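Local coordinates for protein peptidase S15/CocE/NonD (Thaumarchaeota archaeon SCGC AB-539-E09, PDB 4PF1) that acts as a serine aminopeptidase of the alpha/beta hydrolase fold, probably related in mechanism to the X-Pro dipeptidyl-peptidases of family S15, at residues R333-L338 and E344-G349; L376-E379 and A384-R387. All blocks are in the same frame, centred on the assembly; numbering follows the deposited sequence. Where two conformers were deposited one is given.

Contact 1 (R333-L338 and E344-G349); sequences RDARSL and EGDTGG
D346 OD1 is gripped by two backbone amides that reach it from opposite faces of the carboxylate: A335 N across the contact at 2.8 Å, and G349 N, in the first turn of helix 347-365, along a nearly straight bond (176° at the hydrogen). The second bond caps the helix: D346 is its N-cap, a position aspartate suits because its short side chain can fold back onto an amide at the start of a helix. D346 CG stands anti to its own N (chi1 177°), which carries the carboxylate to where it meets both donors. A335 O is also held twice. T347 OG1 donates to A335 O at 2.8 Å, in the carbonyl plane on a lone pair, while T347 N gives A335 O a longer bond of 3.3 Å from above that plane. T347 OG1 also rests 3.4 Å from A335 CB and is hydrogen-bonded to W326 NE1; a hydroxyl, able both to donate and to accept, suits the place. G348, lacking a side chain, lets the backbone of 333-338 come close: G348 CA lies 3.5 Å from R333 O, which also accepts from R352. In one of two modelled positions, R336 lays a guanidinium face over D346 CB. Beyond the segments, D346 N donates to E344 OE2 of a second subunit, and E344 OE2 accepts from D346 N of that subunit. One carboxylate oxygen thus ties the loop to the helix start; the two amides and the N-terminal end of the helix would probably stabilise the carboxylate's negative charge.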
loop_
_atom_site.group_PDB
_atom_site.type_symbol
_atom_site.label_atom_id
_atom_site.label_comp_id
_atom_site.label_asym_id
_atom_site.label_seq_id
_atom_site.Cartn_x
_atom_site.Cartn_y
_atom_site.Cartn_z
ATOM N N ARG A 333 14.884 -9.532 16.059
ATOM C CA ARG A 333 14.853 -9.138 14.647
ATOM C C ARG A 333 15.094 -7.620 14.517
ATOM O O ARG A 333 15.681 -7.016 15.417
ATOM C CB ARG A 333 13.519 -9.570 13.972
ATOM C CG ARG A 333 12.246 -8.917 14.541
ATOM C CD ARG A 333 11.038 -9.209 13.661
ATOM N NE ARG A 333 9.800 -8.635 14.198
ATOM C CZ ARG A 333 9.341 -7.422 13.897
ATOM N NH1 ARG A 333 10.021 -6.633 13.073
ATOM N NH2 ARG A 333 8.204 -6.987 14.422
ATOM N N ASP A 334 14.671 -7.023 13.385
ATOM C CA ASP A 334 14.759 -5.586 13.142
ATOM C C ASP A 334 13.716 -4.849 13.985
ATOM O O ASP A 334 12.603 -5.357 14.170
ATOM C CB ASP A 334 14.550 -5.284 11.649
ATOM C CG ASP A 334 13.205 -5.753 11.125
ATOM O OD1 ASP A 334 12.950 -6.978 11.156
ATOM O OD2 ASP A 334 12.383 -4.889 10.743
ATOM N N ALA A 335 14.069 -3.667 14.510
ATOM C CA ALA A 335 13.137 -2.874 15.305
ATOM C C ALA A 335 13.385 -1.375 15.122
ATOM O O ALA A 335 13.859 -0.697 16.047
ATOM C CB ALA A 335 13.225 -3.262 16.771
ATOM N N ARG A 336 13.070 -0.858 13.921
ATOM C CA ARG A 336 13.208 0.568 13.595
ATOM C C ARG A 336 11.980 1.331 14.055
ATOM O O ARG A 336 12.072 2.517 14.374
ATOM C CB ARG A 336 13.400 0.769 12.082
ATOM C CG ARG A 336 14.769 0.369 11.571
ATOM C CD ARG A 336 14.850 0.479 10.063
ATOM N NE ARG A 336 16.107 -0.063 9.548
ATOM C CZ ARG A 336 16.282 -1.330 9.185
ATOM N NH1 ARG A 336 15.282 -2.199 9.276
ATOM N NH2 ARG A 336 17.458 -1.739 8.730
ATOM N N SER A 337 10.819 0.655 14.052
ATOM C CA SER A 337 9.534 1.243 14.417
ATOM C C SER A 337 8.619 0.191 15.044
ATOM O O SER A 337 8.960 -0.990 15.050
ATOM C CB SER A 337 8.866 1.844 13.180
ATOM O OG SER A 337 8.550 0.841 12.229
ATOM N N LEU A 338 7.461 0.632 15.574
ATOM C CA LEU A 338 6.406 -0.219 16.130
ATOM C C LEU A 338 5.088 0.524 16.011
ATOM O O LEU A 338 4.837 1.469 16.764
ATOM C CB LEU A 338 6.689 -0.627 17.587
ATOM C CG LEU A 338 5.644 -1.563 18.219
ATOM C CD1 LEU A 338 5.698 -2.954 17.604
ATOM C CD2 LEU A 338 5.831 -1.650 19.694
ATOM N N GLU A 344 15.175 5.433 16.890
ATOM C CA GLU A 344 16.406 5.897 16.254
ATOM C C GLU A 344 17.236 4.720 15.723
ATOM O O GLU A 344 18.114 4.201 16.418
ATOM C CB GLU A 344 17.225 6.783 17.209
ATOM C CG GLU A 344 16.727 8.218 17.269
ATOM C CD GLU A 344 16.993 9.036 16.018
ATOM O OE1 GLU A 344 18.140 9.507 15.849
ATOM O OE2 GLU A 344 16.055 9.204 15.207
ATOM N N GLY A 345 16.924 4.313 14.494
ATOM C CA GLY A 345 17.594 3.217 13.806
ATOM C C GLY A 345 17.087 1.852 14.213
ATOM O O GLY A 345 16.132 1.744 14.991
ATOM N N ASP A 346 17.727 0.795 13.688
ATOM C CA ASP A 346 17.376 -0.583 14.023
ATOM C C ASP A 346 17.931 -0.923 15.413
ATOM O O ASP A 346 19.064 -1.395 15.536
ATOM C CB ASP A 346 17.886 -1.564 12.935
ATOM C CG ASP A 346 17.627 -3.036 13.221
ATOM O OD1 ASP A 346 16.861 -3.334 14.162
ATOM O OD2 ASP A 346 18.208 -3.885 12.518
ATOM N N THR A 347 17.113 -0.676 16.456
ATOM C CA THR A 347 17.466 -0.909 17.865
ATOM C C THR A 347 17.709 -2.405 18.157
ATOM O O THR A 347 18.512 -2.731 19.030
ATOM C CB THR A 347 16.374 -0.345 18.788
ATOM O OG1 THR A 347 15.149 -1.032 18.540
ATOM C CG2 THR A 347 16.176 1.156 18.616
ATOM N N GLY A 348 16.994 -3.279 17.439
ATOM C CA GLY A 348 17.115 -4.728 17.566
ATOM C C GLY A 348 18.465 -5.208 17.080
ATOM O O GLY A 348 19.223 -5.823 17.839
ATOM N N GLY A 349 18.785 -4.858 15.832
ATOM C CA GLY A 349 20.075 -5.153 15.211
ATOM C C GLY A 349 21.241 -4.493 15.930
ATOM O O GLY A 349 22.320 -5.087 16.027
#

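Contact 2 (L376-E379 and A384-R387); sequences LSYE and AWHR
Y378 and W385 face each other as a non-hydrogen-bonded antiparallel pair, their CA atoms 4.3 Å apart. Y378 CB sits over the six-membered ring of W385, 3.7 Å from its centroid in a CH-pi contact. Y378 CG stands anti to its own N (chi1 -174°), which brings CD2 to 3.4 Å from W385 NE1; the tyrosine edge meets the indole face in a T-shaped stack, planes at 81°. CE2 follows along the five-membered ring, A384 N lies over one tyrosine face near CZ, and OH bonds to N383 OD1: tyrosine offers a flat edge and a polar tip. L376 CG lies 3.6 Å from W385 CE3; the broad indole covers both neighbours, and W350 stacks on it too.

S377 and E379 point to the other face. There H386 NE2 donates to E379 OE1 at 2.8 Å, on the anti side; the bond is bent (136°), with NE2 out of the carboxylate plane and OE1 out of the ring plane. The extended glutamate's OE2 accepts from T565 OG1 and forms a salt bridge with R483. This is an antiparallel beta hairpin, joined through strand 375-379 to the central sheet of the alpha/beta hydrolase fold and forming one margin of it.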
loop_
_atom_site.group_PDB
_atom_site.type_symbol
_atom_site.label_atom_id
_atom_site.label_comp_id
_atom_site.label_asym_id
_atom_site.label_seq_id
_atom_site.Cartn_x
_atom_site.Cartn_y
_atom_site.Cartn_z
ATOM N N LEU A 376 20.575 -1.736 30.748
ATOM C CA LEU A 376 20.627 -1.022 29.483
ATOM C C LEU A 376 19.185 -0.763 29.074
ATOM O O LEU A 376 18.463 -1.700 28.738
ATOM C CB LEU A 376 21.408 -1.842 28.432
ATOM C CG LEU A 376 21.698 -1.170 27.082
ATOM C CD1 LEU A 376 22.524 0.109 27.249
ATOM C CD2 LEU A 376 22.417 -2.125 26.157
ATOM N N SER A 377 18.726 0.481 29.256
ATOM C CA SER A 377 17.329 0.837 29.029
ATOM C C SER A 377 17.165 1.856 27.911
ATOM O O SER A 377 17.845 2.885 27.894
ATOM C CB SER A 377 16.710 1.372 30.319
ATOM O OG SER A 377 15.414 1.910 30.111
ATOM N N TYR A 378 16.245 1.570 26.983
ATOM C CA TYR A 378 15.908 2.495 25.908
ATOM C C TYR A 378 14.731 3.325 26.354
ATOM O O TYR A 378 13.690 2.779 26.732
ATOM C CB TYR A 378 15.592 1.749 24.607
ATOM C CG TYR A 378 15.379 2.653 23.408
ATOM C CD1 TYR A 378 14.154 3.283 23.191
ATOM C CD2 TYR A 378 16.376 2.820 22.451
ATOM C CE1 TYR A 378 13.939 4.082 22.067
ATOM C CE2 TYR A 378 16.174 3.620 21.325
ATOM C CZ TYR A 378 14.950 4.242 21.134
ATOM O OH TYR A 378 14.733 4.998 20.011
ATOM N N GLU A 379 14.897 4.645 26.327
ATOM C CA GLU A 379 13.863 5.581 26.736
ATOM C C GLU A 379 13.077 6.048 25.522
ATOM O O GLU A 379 13.648 6.671 24.623
ATOM C CB GLU A 379 14.495 6.774 27.475
ATOM C CG GLU A 379 13.491 7.716 28.121
ATOM C CD GLU A 379 14.099 8.919 28.819
ATOM O OE1 GLU A 379 15.298 9.206 28.595
ATOM O OE2 GLU A 379 13.370 9.583 29.587
ATOM N N ALA A 384 16.684 7.282 23.281
ATOM C CA ALA A 384 18.083 7.135 23.672
ATOM C C ALA A 384 18.295 5.953 24.602
ATOM O O ALA A 384 17.448 5.670 25.456
ATOM C CB ALA A 384 18.575 8.413 24.341
ATOM N N TRP A 385 19.437 5.263 24.431
ATOM C CA TRP A 385 19.860 4.149 25.276
ATOM C C TRP A 385 20.593 4.708 26.485
ATOM O O TRP A 385 21.418 5.613 26.337
ATOM C CB TRP A 385 20.776 3.183 24.501
ATOM C CG TRP A 385 20.064 2.257 23.559
ATOM C CD1 TRP A 385 20.026 2.343 22.199
ATOM C CD2 TRP A 385 19.385 1.040 23.904
ATOM N NE1 TRP A 385 19.329 1.277 21.675
ATOM C CE2 TRP A 385 18.921 0.463 22.700
ATOM C CE3 TRP A 385 19.077 0.405 25.121
ATOM C CZ2 TRP A 385 18.180 -0.723 22.676
ATOM C CZ3 TRP A 385 18.352 -0.776 25.095
ATOM C CH2 TRP A 385 17.911 -1.328 23.885
ATOM N N HIS A 386 20.284 4.200 27.675
ATOM C CA HIS A 386 20.921 4.679 28.896
ATOM C C HIS A 386 21.629 3.562 29.629
ATOM O O HIS A 386 21.180 2.417 29.604
ATOM C CB HIS A 386 19.891 5.332 29.835
ATOM C CG HIS A 386 19.163 6.490 29.234
ATOM N ND1 HIS A 386 19.768 7.725 29.087
ATOM C CD2 HIS A 386 17.888 6.574 28.793
ATOM C CE1 HIS A 386 18.851 8.510 28.546
ATOM N NE2 HIS A 386 17.706 7.860 28.348
ATOM N N ARG A 387 22.727 3.908 30.308
ATOM C CA ARG A 387 23.481 3.002 31.170
ATOM C C ARG A 387 23.020 3.232 32.605
ATOM O O ARG A 387 23.186 4.337 33.129
ATOM C CB ARG A 387 24.994 3.261 31.043
ATOM C CG ARG A 387 25.591 2.920 29.679
ATOM C CD ARG A 387 27.076 3.259 29.627
ATOM N NE ARG A 387 27.844 2.504 30.622
ATOM C CZ ARG A 387 28.458 1.350 30.377
ATOM N NH1 ARG A 387 28.426 0.818 29.160
ATOM N NH2 ARG A 387 29.117 0.724 31.342
#

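Overall arrangement
Helix 347-365 leads from contact 1 into strand 375-379 of contact 2, so the two follow in series, with centres about 14 Å apart. They meet through Y378, whose OH probably bonds to E344 N and whose ring packs on T347 CG2. Contact 1 is the more buried and joins a loop to a helix start, largely through a carboxylate, a hydroxyl and backbone groups, beside a second subunit. Contact 2, partly buried and touched by no other chain, pairs two strands at the sheet margin; it combines regular backbone bonding with aromatic packing on one face and a histidine-carboxylate bond on the other.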